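Local coordinates for protein Phosphoglucosamine/phosphogalactosamine mutase (Sulfolobus tokodaii, PDB 2F7L) that catalyses the magnesium-dependent interconversion of glucosamine 6-phosphate and glucosamine 1-phosphate, and of the corresponding galactosamine phosphates, for the synthesis of UDP-amino sugars, at residues A[153-158]-A[339-344]; A[161-166]-A[349-354]; A[271-276]-A[331-336]; A[301-306]-A[317-322]. All blocks are in the same frame, centred on the assembly; numbering follows the deposited sequence.

Interaction 1: A[153-158]-A[339-344]; sequences STYVNG and VRDGAM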
loop_
_atom_site.group_PDB
_atom_site.type_symbol
_atom_site.label_atom_id
_atom_site.label_comp_id
_atom_site.label_asym_id
_atom_site.label_seq_id
_atom_site.Cartn_x
_atom_site.Cartn_y
_atom_site.Cartn_z
ATOM N N SER A 153 6.563 -15.481 -11.743
ATOM C CA SER A 153 6.242 -15.637 -13.161
ATOM C C SER A 153 4.777 -15.372 -13.445
ATOM O O SER A 153 4.472 -14.654 -14.398
ATOM C CB SER A 153 6.600 -17.039 -13.685
ATOM O OG SER A 153 5.550 -17.983 -13.473
ATOM N N THR A 154 3.873 -15.930 -12.638
ATOM C CA THR A 154 2.440 -15.724 -12.852
ATOM C C THR A 154 2.082 -14.245 -12.709
ATOM O O THR A 154 1.270 -13.711 -13.462
ATOM C CB THR A 154 1.587 -16.525 -11.833
ATOM O OG1 THR A 154 1.916 -17.910 -11.917
ATOM C CG2 THR A 154 0.115 -16.368 -12.105
ATOM N N TYR A 155 2.709 -13.592 -11.740
ATOM C CA TYR A 155 2.477 -12.187 -11.439
ATOM C C TYR A 155 2.871 -11.282 -12.593
ATOM O O TYR A 155 2.061 -10.488 -13.072
ATOM C CB TYR A 155 3.269 -11.828 -10.181
ATOM C CG TYR A 155 3.175 -10.407 -9.683
ATOM C CD1 TYR A 155 1.974 -9.883 -9.217
ATOM C CD2 TYR A 155 4.319 -9.613 -9.602
ATOM C CE1 TYR A 155 1.914 -8.595 -8.668
ATOM C CE2 TYR A 155 4.287 -8.342 -9.067
ATOM C CZ TYR A 155 3.082 -7.827 -8.592
ATOM O OH TYR A 155 3.063 -6.561 -8.012
ATOM N N VAL A 156 4.119 -11.398 -13.040
ATOM C CA VAL A 156 4.598 -10.561 -14.131
ATOM C C VAL A 156 3.712 -10.634 -15.364
ATOM O O VAL A 156 3.278 -9.604 -15.883
ATOM C CB VAL A 156 6.016 -10.930 -14.529
ATOM C CG1 VAL A 156 6.405 -10.182 -15.793
ATOM C CG2 VAL A 156 6.962 -10.604 -13.377
ATOM N N ASN A 157 3.444 -11.852 -15.819
ATOM C CA ASN A 157 2.608 -12.063 -16.988
ATOM C C ASN A 157 1.246 -11.437 -16.777
ATOM O O ASN A 157 0.683 -10.813 -17.679
ATOM C CB ASN A 157 2.435 -13.547 -17.235
ATOM C CG ASN A 157 3.762 -14.266 -17.386
ATOM O OD1 ASN A 157 3.886 -15.433 -16.990
ATOM N ND2 ASN A 157 4.762 -13.589 -17.975
ATOM N N GLY A 158 0.710 -11.623 -15.579
ATOM C CA GLY A 158 -0.583 -11.051 -15.275
ATOM C C GLY A 158 -0.524 -9.552 -15.475
ATOM O O GLY A 158 -1.410 -8.975 -16.087
ATOM N N VAL A 339 -5.946 -5.082 -4.885
ATOM C CA VAL A 339 -4.925 -4.618 -3.953
ATOM C C VAL A 339 -3.912 -3.661 -4.567
ATOM O O VAL A 339 -3.829 -3.536 -5.782
ATOM C CB VAL A 339 -4.149 -5.824 -3.305
ATOM C CG1 VAL A 339 -5.101 -6.651 -2.422
ATOM C CG2 VAL A 339 -3.499 -6.685 -4.387
ATOM N N ARG A 340 -3.157 -2.975 -3.714
ATOM C CA ARG A 340 -2.122 -2.054 -4.158
ATOM C C ARG A 340 -1.056 -2.902 -4.824
ATOM O O ARG A 340 -0.596 -3.872 -4.233
ATOM C CB ARG A 340 -1.484 -1.365 -2.969
ATOM C CG ARG A 340 -2.389 -1.221 -1.804
ATOM C CD ARG A 340 -1.631 -0.609 -0.699
ATOM N NE ARG A 340 -1.215 -1.603 0.279
ATOM C CZ ARG A 340 -0.504 -1.306 1.362
ATOM N NH1 ARG A 340 -0.132 -0.043 1.585
ATOM N NH2 ARG A 340 -0.185 -2.261 2.224
ATOM N N ASP A 341 -0.632 -2.515 -6.025
ATOM C CA ASP A 341 0.354 -3.288 -6.768
ATOM C C ASP A 341 1.393 -2.384 -7.442
ATOM O O ASP A 341 1.150 -1.845 -8.516
ATOM C CB ASP A 341 -0.399 -4.133 -7.803
ATOM C CG ASP A 341 0.469 -5.180 -8.451
ATOM O OD1 ASP A 341 1.585 -4.841 -8.908
ATOM O OD2 ASP A 341 0.030 -6.346 -8.524
ATOM N N GLY A 342 2.555 -2.235 -6.812
ATOM C CA GLY A 342 3.614 -1.381 -7.340
ATOM C C GLY A 342 4.096 -1.622 -8.768
ATOM O O GLY A 342 4.285 -0.678 -9.545
ATOM N N ALA A 343 4.326 -2.878 -9.129
ATOM C CA ALA A 343 4.774 -3.152 -10.477
ATOM C C ALA A 343 3.618 -2.833 -11.389
ATOM O O ALA A 343 3.818 -2.219 -12.444
ATOM C CB ALA A 343 5.180 -4.610 -10.644
ATOM N N MET A 344 2.408 -3.224 -10.989
ATOM C CA MET A 344 1.262 -2.950 -11.845
ATOM C C MET A 344 1.219 -1.466 -12.139
ATOM O O MET A 344 0.887 -1.053 -13.250
ATOM C CB MET A 344 -0.057 -3.363 -11.199
ATOM C CG MET A 344 -1.279 -3.220 -12.130
ATOM S SD MET A 344 -1.330 -4.395 -13.519
ATOM C CE MET A 344 -0.498 -3.451 -14.811
#
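The N-cap of helix 342-356 is where Y155, on helix 151-160 of domain II, meets D341 of domain III. This is a buried joint between two of the alpha/beta/alpha domains of a phosphohexose mutase. A chi1 of 180° swings the Y155 ring out from its own helix, and the hydroxyl donates to the carboxylate of D341. The modelled separation of Y155 OH and D341 OD1, 2.4 Å, is too short to interpret at 2.8 Å resolution. D341 comes from the opposite direction with its carboxylate turned only 16° from the ring plane, which puts OD2 at the ring edge beside CE1. D341 OD1 does a second job: as the capping acceptor it takes M344 N at 2.8 Å, with the N-H reaching it from above the carboxylate plane. Q337 NE2 donates to OD2, so both oxygens are engaged. Were the carboxylate of D341 missing, as with an alanine here, the Y155 hydroxyl would probably lose its acceptor and M344 N its cap. The magnesium site inferred by similarity is close by: the neighbouring R340 forms salt bridges with D8 and with D245, a probable magnesium ligand. Next to the polar pair, the A343 methyl CB packs obliquely against the ring, 4.1 Å from Y155 CE2.

Interaction 2: A[161-166]-A[349-354]; sequences SHVDIE and MLELLA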
loop_
_atom_site.group_PDB
_atom_site.type_symbol
_atom_site.label_atom_id
_atom_site.label_comp_id
_atom_site.label_asym_id
_atom_site.label_seq_id
_atom_site.Cartn_x
_atom_site.Cartn_y
_atom_site.Cartn_z
ATOM N N SER A 161 -0.232 -8.424 -19.140
ATOM C CA SER A 161 -1.436 -8.645 -19.906
ATOM C C SER A 161 -2.377 -7.443 -19.950
ATOM O O SER A 161 -3.431 -7.507 -20.577
ATOM C CB SER A 161 -2.181 -9.839 -19.337
ATOM O OG SER A 161 -2.939 -9.441 -18.220
ATOM N N HIS A 162 -2.018 -6.348 -19.302
ATOM C CA HIS A 162 -2.907 -5.183 -19.306
ATOM C C HIS A 162 -2.375 -3.924 -19.975
ATOM O O HIS A 162 -3.024 -2.882 -19.906
ATOM C CB HIS A 162 -3.342 -4.840 -17.883
ATOM C CG HIS A 162 -4.108 -5.935 -17.211
ATOM N ND1 HIS A 162 -5.362 -6.325 -17.622
ATOM C CD2 HIS A 162 -3.797 -6.716 -16.150
ATOM C CE1 HIS A 162 -5.793 -7.301 -16.841
ATOM N NE2 HIS A 162 -4.863 -7.555 -15.941
ATOM N N VAL A 163 -1.211 -4.015 -20.614
ATOM C CA VAL A 163 -0.638 -2.868 -21.310
ATOM C C VAL A 163 -0.108 -3.235 -22.701
ATOM O O VAL A 163 0.322 -4.362 -22.946
ATOM C CB VAL A 163 0.521 -2.232 -20.515
ATOM C CG1 VAL A 163 0.041 -1.842 -19.119
ATOM C CG2 VAL A 163 1.680 -3.185 -20.447
ATOM N N ASP A 164 -0.156 -2.272 -23.610
ATOM C CA ASP A 164 0.339 -2.466 -24.960
ATOM C C ASP A 164 1.833 -2.670 -24.866
ATOM O O ASP A 164 2.581 -1.704 -24.940
ATOM C CB ASP A 164 0.081 -1.213 -25.779
ATOM C CG ASP A 164 0.410 -1.393 -27.239
ATOM O OD1 ASP A 164 1.383 -2.128 -27.558
ATOM O OD2 ASP A 164 -0.306 -0.777 -28.062
ATOM N N ILE A 165 2.280 -3.908 -24.723
ATOM C CA ILE A 165 3.710 -4.160 -24.605
ATOM C C ILE A 165 4.574 -3.608 -25.736
ATOM O O ILE A 165 5.666 -3.083 -25.498
ATOM C CB ILE A 165 4.005 -5.641 -24.501
ATOM C CG1 ILE A 165 3.319 -6.210 -23.266
ATOM C CG2 ILE A 165 5.524 -5.861 -24.470
ATOM C CD1 ILE A 165 3.618 -7.669 -23.051
ATOM N N GLU A 166 4.099 -3.735 -26.968
ATOM C CA GLU A 166 4.869 -3.240 -28.099
ATOM C C GLU A 166 4.970 -1.712 -28.110
ATOM O O GLU A 166 6.068 -1.162 -28.237
ATOM C CB GLU A 166 4.274 -3.775 -29.405
ATOM C CG GLU A 166 4.485 -5.277 -29.590
ATOM C CD GLU A 166 5.936 -5.718 -29.308
ATOM O OE1 GLU A 166 6.882 -4.990 -29.699
ATOM O OE2 GLU A 166 6.138 -6.804 -28.706
ATOM N N MET A 349 2.090 3.256 -15.650
ATOM C CA MET A 349 2.696 4.566 -15.811
ATOM C C MET A 349 3.419 4.652 -17.137
ATOM O O MET A 349 3.253 5.617 -17.875
ATOM C CB MET A 349 3.665 4.863 -14.664
ATOM C CG MET A 349 4.171 6.306 -14.633
ATOM S SD MET A 349 2.859 7.514 -14.344
ATOM C CE MET A 349 3.043 7.803 -12.577
ATOM N N LEU A 350 4.231 3.641 -17.433
ATOM C CA LEU A 350 4.964 3.605 -18.697
ATOM C C LEU A 350 3.989 3.584 -19.881
ATOM O O LEU A 350 4.365 3.953 -20.993
ATOM C CB LEU A 350 5.885 2.377 -18.766
ATOM C CG LEU A 350 7.123 2.362 -17.868
ATOM C CD1 LEU A 350 8.001 1.192 -18.243
ATOM C CD2 LEU A 350 7.906 3.651 -18.021
ATOM N N GLU A 351 2.752 3.144 -19.656
ATOM C CA GLU A 351 1.793 3.132 -20.745
ATOM C C GLU A 351 1.330 4.575 -20.916
ATOM O O GLU A 351 1.589 5.196 -21.942
ATOM C CB GLU A 351 0.597 2.212 -20.453
ATOM C CG GLU A 351 0.200 1.368 -21.670
ATOM C CD GLU A 351 -1.202 0.745 -21.584
ATOM O OE1 GLU A 351 -1.512 -0.140 -22.422
ATOM O OE2 GLU A 351 -2.001 1.138 -20.701
ATOM N N LEU A 352 0.669 5.105 -19.892
ATOM C CA LEU A 352 0.180 6.484 -19.866
ATOM C C LEU A 352 1.238 7.455 -20.424
ATOM O O LEU A 352 0.948 8.321 -21.245
ATOM C CB LEU A 352 -0.175 6.839 -18.416
ATOM C CG LEU A 352 -0.858 8.144 -17.997
ATOM C CD1 LEU A 352 0.149 9.056 -17.306
ATOM C CD2 LEU A 352 -1.509 8.798 -19.220
ATOM N N LEU A 353 2.473 7.276 -19.984
ATOM C CA LEU A 353 3.585 8.101 -20.425
ATOM C C LEU A 353 3.889 7.874 -21.905
ATOM O O LEU A 353 4.236 8.804 -22.631
ATOM C CB LEU A 353 4.819 7.757 -19.590
ATOM C CG LEU A 353 5.806 8.879 -19.271
ATOM C CD1 LEU A 353 6.467 9.312 -20.558
ATOM C CD2 LEU A 353 5.089 10.053 -18.600
ATOM N N ALA A 354 3.759 6.630 -22.349
ATOM C CA ALA A 354 4.038 6.271 -23.736
ATOM C C ALA A 354 3.030 6.845 -24.709
ATOM O O ALA A 354 3.383 7.306 -25.790
ATOM C CB ALA A 354 4.061 4.767 -23.875
#
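V163 and E351 are where the two backbones come nearest, their CA atoms 6.5 Å apart. Segment 161-166 runs through a loop into the first turn of helix 165-171; segment 349-354 lies in the second half of helix 342-356. Ahead of helix 165-171 the chain bends in an inverse gamma turn centred on D164, which is also the N-cap residue, its OD1 accepting from K167 N. The amide of D164 faces the other helix, and E351 is the side chain that answers it. Extended beyond CG, E351 carries its carboxylate across to the loop, where E351 OE1 accepts D164 N at 2.8 Å. The bond is fairly straight, with an angle of 159° at the hydrogen, and the N-H arrives on the anti side of OE1, 26° out of the carboxylate plane. V163 supplies the apolar part of the contact, its side chain crossing that of E351 obliquely. V163 CB lies 3.8 Å from E351 CG, and V163 CG1 passes at the same distance from E351 CD. E351 OE2 has partners of its own in domain III, a salt bridge to K273 NZ and a hydrogen bond from W269 NE1. The same ammonium group of K273 also bonds H162 O of the loop. One buried carboxylate is thus gripped at both oxygens, by a backbone amide of domain II and by two side chains of its own domain. The nearby lysine charge would be expected to favour the ionised form of E351 and to compensate it.

Interaction 3: A[271-276]-A[331-336]; sequences SVKNPK and FMYPPH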
loop_
_atom_site.group_PDB
_atom_site.type_symbol
_atom_site.label_atom_id
_atom_site.label_comp_id
_atom_site.label_asym_id
_atom_site.label_seq_id
_atom_site.Cartn_x
_atom_site.Cartn_y
_atom_site.Cartn_z
ATOM N N SER A 271 -9.503 5.176 -16.769
ATOM C CA SER A 271 -10.773 5.498 -17.437
ATOM C C SER A 271 -10.595 5.424 -18.956
ATOM O O SER A 271 -11.512 5.046 -19.686
ATOM C CB SER A 271 -11.238 6.904 -17.067
ATOM O OG SER A 271 -10.309 7.856 -17.559
ATOM N N VAL A 272 -9.414 5.801 -19.422
ATOM C CA VAL A 272 -9.116 5.754 -20.843
ATOM C C VAL A 272 -9.122 4.303 -21.323
ATOM O O VAL A 272 -9.511 4.029 -22.454
ATOM C CB VAL A 272 -7.733 6.378 -21.141
ATOM C CG1 VAL A 272 -7.358 6.159 -22.591
ATOM C CG2 VAL A 272 -7.754 7.874 -20.810
ATOM N N LYS A 273 -8.700 3.379 -20.459
ATOM C CA LYS A 273 -8.669 1.951 -20.796
ATOM C C LYS A 273 -10.019 1.258 -20.576
ATOM O O LYS A 273 -10.192 0.097 -20.935
ATOM C CB LYS A 273 -7.627 1.222 -19.941
ATOM C CG LYS A 273 -6.203 1.710 -20.059
ATOM C CD LYS A 273 -5.314 0.982 -19.048
ATOM C CE LYS A 273 -5.005 -0.453 -19.438
ATOM N NZ LYS A 273 -4.035 -0.497 -20.540
ATOM N N ASN A 274 -10.966 1.949 -19.959
ATOM C CA ASN A 274 -12.266 1.340 -19.707
ATOM C C ASN A 274 -13.408 2.339 -19.760
ATOM O O ASN A 274 -14.023 2.638 -18.731
ATOM C CB ASN A 274 -12.279 0.651 -18.339
ATOM C CG ASN A 274 -11.216 -0.421 -18.218
ATOM O OD1 ASN A 274 -10.073 -0.147 -17.828
ATOM N ND2 ASN A 274 -11.579 -1.652 -18.567
ATOM N N PRO A 275 -13.715 2.874 -20.955
ATOM C CA PRO A 275 -14.815 3.843 -21.024
ATOM C C PRO A 275 -16.069 3.203 -20.459
ATOM O O PRO A 275 -16.919 3.872 -19.874
ATOM C CB PRO A 275 -14.924 4.138 -22.519
ATOM C CG PRO A 275 -13.487 3.973 -23.006
ATOM C CD PRO A 275 -13.057 2.715 -22.269
ATOM N N LYS A 276 -16.143 1.886 -20.618
ATOM C CA LYS A 276 -17.279 1.082 -20.165
ATOM C C LYS A 276 -17.477 1.029 -18.650
ATOM O O LYS A 276 -18.578 0.757 -18.165
ATOM C CB LYS A 276 -17.123 -0.353 -20.701
ATOM C CG LYS A 276 -15.768 -1.045 -20.356
ATOM C CD LYS A 276 -15.542 -1.293 -18.831
ATOM C CE LYS A 276 -16.719 -2.050 -18.169
ATOM N NZ LYS A 276 -16.557 -2.311 -16.703
ATOM N N PHE A 331 -1.660 1.797 -5.476
ATOM C CA PHE A 331 -2.768 2.097 -6.347
ATOM C C PHE A 331 -3.422 0.747 -6.704
ATOM O O PHE A 331 -2.716 -0.249 -6.924
ATOM C CB PHE A 331 -2.161 2.776 -7.583
ATOM C CG PHE A 331 -3.127 3.015 -8.695
ATOM C CD1 PHE A 331 -3.931 4.153 -8.705
ATOM C CD2 PHE A 331 -3.233 2.101 -9.741
ATOM C CE1 PHE A 331 -4.820 4.373 -9.742
ATOM C CE2 PHE A 331 -4.119 2.310 -10.780
ATOM C CZ PHE A 331 -4.917 3.447 -10.788
ATOM N N MET A 332 -4.752 0.698 -6.751
ATOM C CA MET A 332 -5.448 -0.550 -7.091
ATOM C C MET A 332 -6.083 -0.495 -8.474
ATOM O O MET A 332 -6.893 0.375 -8.749
ATOM C CB MET A 332 -6.510 -0.896 -6.038
ATOM C CG MET A 332 -6.882 0.248 -5.095
ATOM S SD MET A 332 -5.677 0.656 -3.763
ATOM C CE MET A 332 -6.293 -0.554 -2.491
ATOM N N TYR A 333 -5.693 -1.431 -9.336
ATOM C CA TYR A 333 -6.186 -1.517 -10.713
ATOM C C TYR A 333 -7.040 -2.778 -10.833
ATOM O O TYR A 333 -6.529 -3.853 -11.108
ATOM C CB TYR A 333 -4.989 -1.573 -11.673
ATOM C CG TYR A 333 -5.351 -1.440 -13.127
ATOM C CD1 TYR A 333 -6.118 -0.372 -13.573
ATOM C CD2 TYR A 333 -4.984 -2.413 -14.045
ATOM C CE1 TYR A 333 -6.528 -0.287 -14.909
ATOM C CE2 TYR A 333 -5.378 -2.345 -15.375
ATOM C CZ TYR A 333 -6.159 -1.286 -15.806
ATOM O OH TYR A 333 -6.635 -1.266 -17.106
ATOM N N PRO A 334 -8.362 -2.652 -10.625
ATOM C CA PRO A 334 -9.340 -3.748 -10.679
ATOM C C PRO A 334 -9.142 -4.810 -11.738
ATOM O O PRO A 334 -9.094 -5.989 -11.423
ATOM C CB PRO A 334 -10.670 -3.018 -10.806
ATOM C CG PRO A 334 -10.432 -1.841 -9.935
ATOM C CD PRO A 334 -9.049 -1.377 -10.367
ATOM N N PRO A 335 -9.040 -4.415 -13.014
ATOM C CA PRO A 335 -8.843 -5.449 -14.032
ATOM C C PRO A 335 -7.743 -6.444 -13.663
ATOM O O PRO A 335 -7.841 -7.619 -13.991
ATOM C CB PRO A 335 -8.544 -4.642 -15.303
ATOM C CG PRO A 335 -8.212 -3.267 -14.794
ATOM C CD PRO A 335 -9.104 -3.081 -13.632
ATOM N N HIS A 336 -6.704 -5.975 -12.982
ATOM C CA HIS A 336 -5.623 -6.851 -12.533
ATOM C C HIS A 336 -6.078 -7.433 -11.193
ATOM O O HIS A 336 -6.478 -8.585 -11.103
ATOM C CB HIS A 336 -4.352 -6.046 -12.320
ATOM C CG HIS A 336 -3.169 -6.877 -11.950
ATOM N ND1 HIS A 336 -2.235 -6.468 -11.020
ATOM C CD2 HIS A 336 -2.720 -8.053 -12.444
ATOM C CE1 HIS A 336 -1.257 -7.349 -10.964
ATOM N NE2 HIS A 336 -1.525 -8.321 -11.818
#
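Strand 329-332 ends at F331 and M332 and hands over to Y333, whose hydroxyl reaches across to K273, near the end of helix 259-272. F331 packs on S345 and L348 of helix 342-356, and M332 on helix 309-318. From there a chi1 of -171° extends the Y333 ring until its hydroxyl meets the lysine methylenes CE and CD, CE the nearer, with Y333 OH 3.3 Å from K273 CD. The lysine crosses the tyrosine at about a right angle and is bent at chi3 and chi4, which carries its ammonium past the phenol to the carboxylate of E351 and to H162 O. N274 also lies near the hydroxyl. P334 then turns the chain, and P335 folds back so that its CG sits over one face of the Y333 ring, toward the rim. H336 N closes the turn on Y333 O at 2.8 Å, and its imidazole stacks with Y81. Replacing K273 with an alanine would probably strip the Y333 hydroxyl of its aliphatic packing and leave E351 without its counter-charge. This is plain packing within an alpha/beta/alpha domain: the end of helix 259-272 packs against the chain leaving the antiparallel edge strand 329-332 of the mixed sheet.

Interaction 4: A[301-306]-A[317-322]; sequences QVDWTK and ADENAL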
loop_
_atom_site.group_PDB
_atom_site.type_symbol
_atom_site.label_atom_id
_atom_site.label_comp_id
_atom_site.label_asym_id
_atom_site.label_seq_id
_atom_site.Cartn_x
_atom_site.Cartn_y
_atom_site.Cartn_z
ATOM N N GLN A 301 -15.871 10.644 -10.491
ATOM C CA GLN A 301 -16.120 11.084 -9.120
ATOM C C GLN A 301 -15.054 10.453 -8.250
ATOM O O GLN A 301 -14.543 9.382 -8.573
ATOM C CB GLN A 301 -17.449 10.577 -8.598
ATOM C CG GLN A 301 -18.593 10.764 -9.515
ATOM C CD GLN A 301 -19.807 9.997 -9.040
ATOM O OE1 GLN A 301 -20.861 10.021 -9.689
ATOM N NE2 GLN A 301 -19.671 9.304 -7.902
ATOM N N VAL A 302 -14.703 11.108 -7.153
ATOM C CA VAL A 302 -13.738 10.513 -6.256
ATOM C C VAL A 302 -14.540 10.210 -4.995
ATOM O O VAL A 302 -15.193 11.088 -4.441
ATOM C CB VAL A 302 -12.521 11.459 -5.969
ATOM C CG1 VAL A 302 -12.309 12.404 -7.137
ATOM C CG2 VAL A 302 -12.697 12.203 -4.680
ATOM N N ASP A 303 -14.550 8.945 -4.590
ATOM C CA ASP A 303 -15.259 8.554 -3.387
ATOM C C ASP A 303 -14.294 8.573 -2.219
ATOM O O ASP A 303 -13.434 7.712 -2.113
ATOM C CB ASP A 303 -15.843 7.156 -3.549
ATOM C CG ASP A 303 -17.131 7.158 -4.338
ATOM O OD1 ASP A 303 -18.084 7.859 -3.917
ATOM O OD2 ASP A 303 -17.194 6.458 -5.374
ATOM N N TRP A 304 -14.423 9.555 -1.345
ATOM C CA TRP A 304 -13.521 9.657 -0.205
ATOM C C TRP A 304 -13.802 8.570 0.812
ATOM O O TRP A 304 -14.934 8.134 0.938
ATOM C CB TRP A 304 -13.649 11.034 0.447
ATOM C CG TRP A 304 -13.200 12.130 -0.456
ATOM C CD1 TRP A 304 -13.991 12.951 -1.209
ATOM C CD2 TRP A 304 -11.845 12.505 -0.740
ATOM N NE1 TRP A 304 -13.213 13.815 -1.945
ATOM C CE2 TRP A 304 -11.893 13.563 -1.677
ATOM C CE3 TRP A 304 -10.597 12.054 -0.294
ATOM C CZ2 TRP A 304 -10.733 14.180 -2.178
ATOM C CZ3 TRP A 304 -9.441 12.667 -0.790
ATOM C CH2 TRP A 304 -9.520 13.720 -1.720
ATOM N N THR A 305 -12.776 8.137 1.540
ATOM C CA THR A 305 -12.967 7.083 2.526
ATOM C C THR A 305 -11.942 7.120 3.662
ATOM O O THR A 305 -11.069 7.976 3.682
ATOM C CB THR A 305 -12.956 5.687 1.819
ATOM O OG1 THR A 305 -13.276 4.664 2.763
ATOM C CG2 THR A 305 -11.609 5.397 1.193
ATOM N N LYS A 306 -12.069 6.203 4.613
ATOM C CA LYS A 306 -11.155 6.118 5.745
ATOM C C LYS A 306 -9.748 5.843 5.245
ATOM O O LYS A 306 -9.537 5.473 4.085
ATOM C CB LYS A 306 -11.560 4.976 6.696
ATOM C CG LYS A 306 -12.964 5.086 7.232
ATOM C CD LYS A 306 -13.447 3.842 8.018
ATOM C CE LYS A 306 -15.017 3.881 8.314
ATOM N NZ LYS A 306 -15.944 3.537 7.139
ATOM N N ALA A 317 -13.609 -2.959 -4.701
ATOM C CA ALA A 317 -14.347 -4.141 -5.145
ATOM C C ALA A 317 -15.853 -3.928 -4.887
ATOM O O ALA A 317 -16.640 -3.862 -5.830
ATOM C CB ALA A 317 -13.847 -5.398 -4.417
ATOM N N ASP A 318 -16.231 -3.802 -3.614
ATOM C CA ASP A 318 -17.616 -3.589 -3.197
ATOM C C ASP A 318 -18.435 -2.552 -3.986
ATOM O O ASP A 318 -19.670 -2.619 -4.003
ATOM C CB ASP A 318 -17.653 -3.209 -1.722
ATOM C CG ASP A 318 -17.562 -4.413 -0.809
ATOM O OD1 ASP A 318 -16.801 -5.354 -1.129
ATOM O OD2 ASP A 318 -18.247 -4.421 0.240
ATOM N N GLU A 319 -17.775 -1.589 -4.623
ATOM C CA GLU A 319 -18.524 -0.597 -5.375
ATOM C C GLU A 319 -18.102 -0.578 -6.837
ATOM O O GLU A 319 -18.266 0.419 -7.561
ATOM C CB GLU A 319 -18.418 0.798 -4.704
ATOM C CG GLU A 319 -17.197 1.661 -4.999
ATOM C CD GLU A 319 -17.306 3.054 -4.340
ATOM O OE1 GLU A 319 -17.341 3.143 -3.089
ATOM O OE2 GLU A 319 -17.364 4.066 -5.073
ATOM N N ASN A 320 -17.558 -1.709 -7.265
ATOM C CA ASN A 320 -17.143 -1.881 -8.644
ATOM C C ASN A 320 -16.570 -0.592 -9.201
ATOM O O ASN A 320 -16.964 -0.139 -10.267
ATOM C CB ASN A 320 -18.355 -2.305 -9.457
ATOM C CG ASN A 320 -18.001 -2.696 -10.861
ATOM O OD1 ASN A 320 -17.300 -3.692 -11.085
ATOM N ND2 ASN A 320 -18.484 -1.914 -11.834
ATOM N N ALA A 321 -15.633 -0.009 -8.464
ATOM C CA ALA A 321 -15.012 1.248 -8.862
ATOM C C ALA A 321 -14.011 1.108 -10.008
ATOM O O ALA A 321 -13.630 0.004 -10.394
ATOM C CB ALA A 321 -14.339 1.883 -7.658
ATOM N N LEU A 322 -13.583 2.239 -10.550
ATOM C CA LEU A 322 -12.627 2.222 -11.644
ATOM C C LEU A 322 -11.269 1.832 -11.102
ATOM O O LEU A 322 -10.602 0.986 -11.669
ATOM C CB LEU A 322 -12.535 3.600 -12.307
ATOM C CG LEU A 322 -11.603 3.705 -13.518
ATOM C CD1 LEU A 322 -12.196 2.903 -14.679
ATOM C CD2 LEU A 322 -11.412 5.169 -13.913
#
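Two torsions bring the carboxylates of D303 and E319 together. In D303, CG lies anti to the carbonyl carbon (chi1 -80°), a setting that directs OD2 from strand 301-305 to E319, just after helix 309-318. In E319, CG sits between the backbone N and the carbonyl carbon (chi1 83°), and from there the chain runs extended to its carboxylate. The groups approach from opposite directions with their planes 68° apart. They meet through one oxygen each, D303 OD2 and E319 OE2, which the model places 2.4 Å apart. At 2.8 Å resolution so short a value is doubtful, but two like-charged groups do lie close together. E319 OE1 forms a salt bridge with K315 on the helix, and this positive charge probably offsets some of the repulsion. The side chain of K280, from the adjacent strand, packs against both acids. E319 is the first residue to leave helical geometry, and N320, with positive phi, is the C-prime residue of a Schellman motif: N320 N bonds A317 O at 2.7 Å, and A321 N reaches back to V316 O. On the other side, D303 is held in the sheet by backbone bonds to I281 and T283 of strand 280-284. The chain here makes a beta-alpha-beta crossover, from strand 301-305 through helix 309-318 to strand 323-326, passing over strand 280-284, as expected in the mixed sheet of an alpha/beta/alpha domain; the acid pair lies at its surface, where the helix ends.

Interactions 1 and 2 both tie domain II to helix 342-356 of domain III, the first at the helix start, the second farther along. Interaction 1 is buried and near the probable magnesium site; interactions 2 and 3 are partly buried and away from it, and interaction 4 lies on the surface. The E351–K273 salt bridge joins 2 to 3, while H336 packs on D341 and M344 between 3 and 1. Interactions 3 and 4 stay inside domain III and reach the same sheet, touching where P334 meets A321 and L322. Directed hydrogen bonds mark the interdomain contacts, aliphatic packing interaction 3, and close like charges the surface contact, interaction 4.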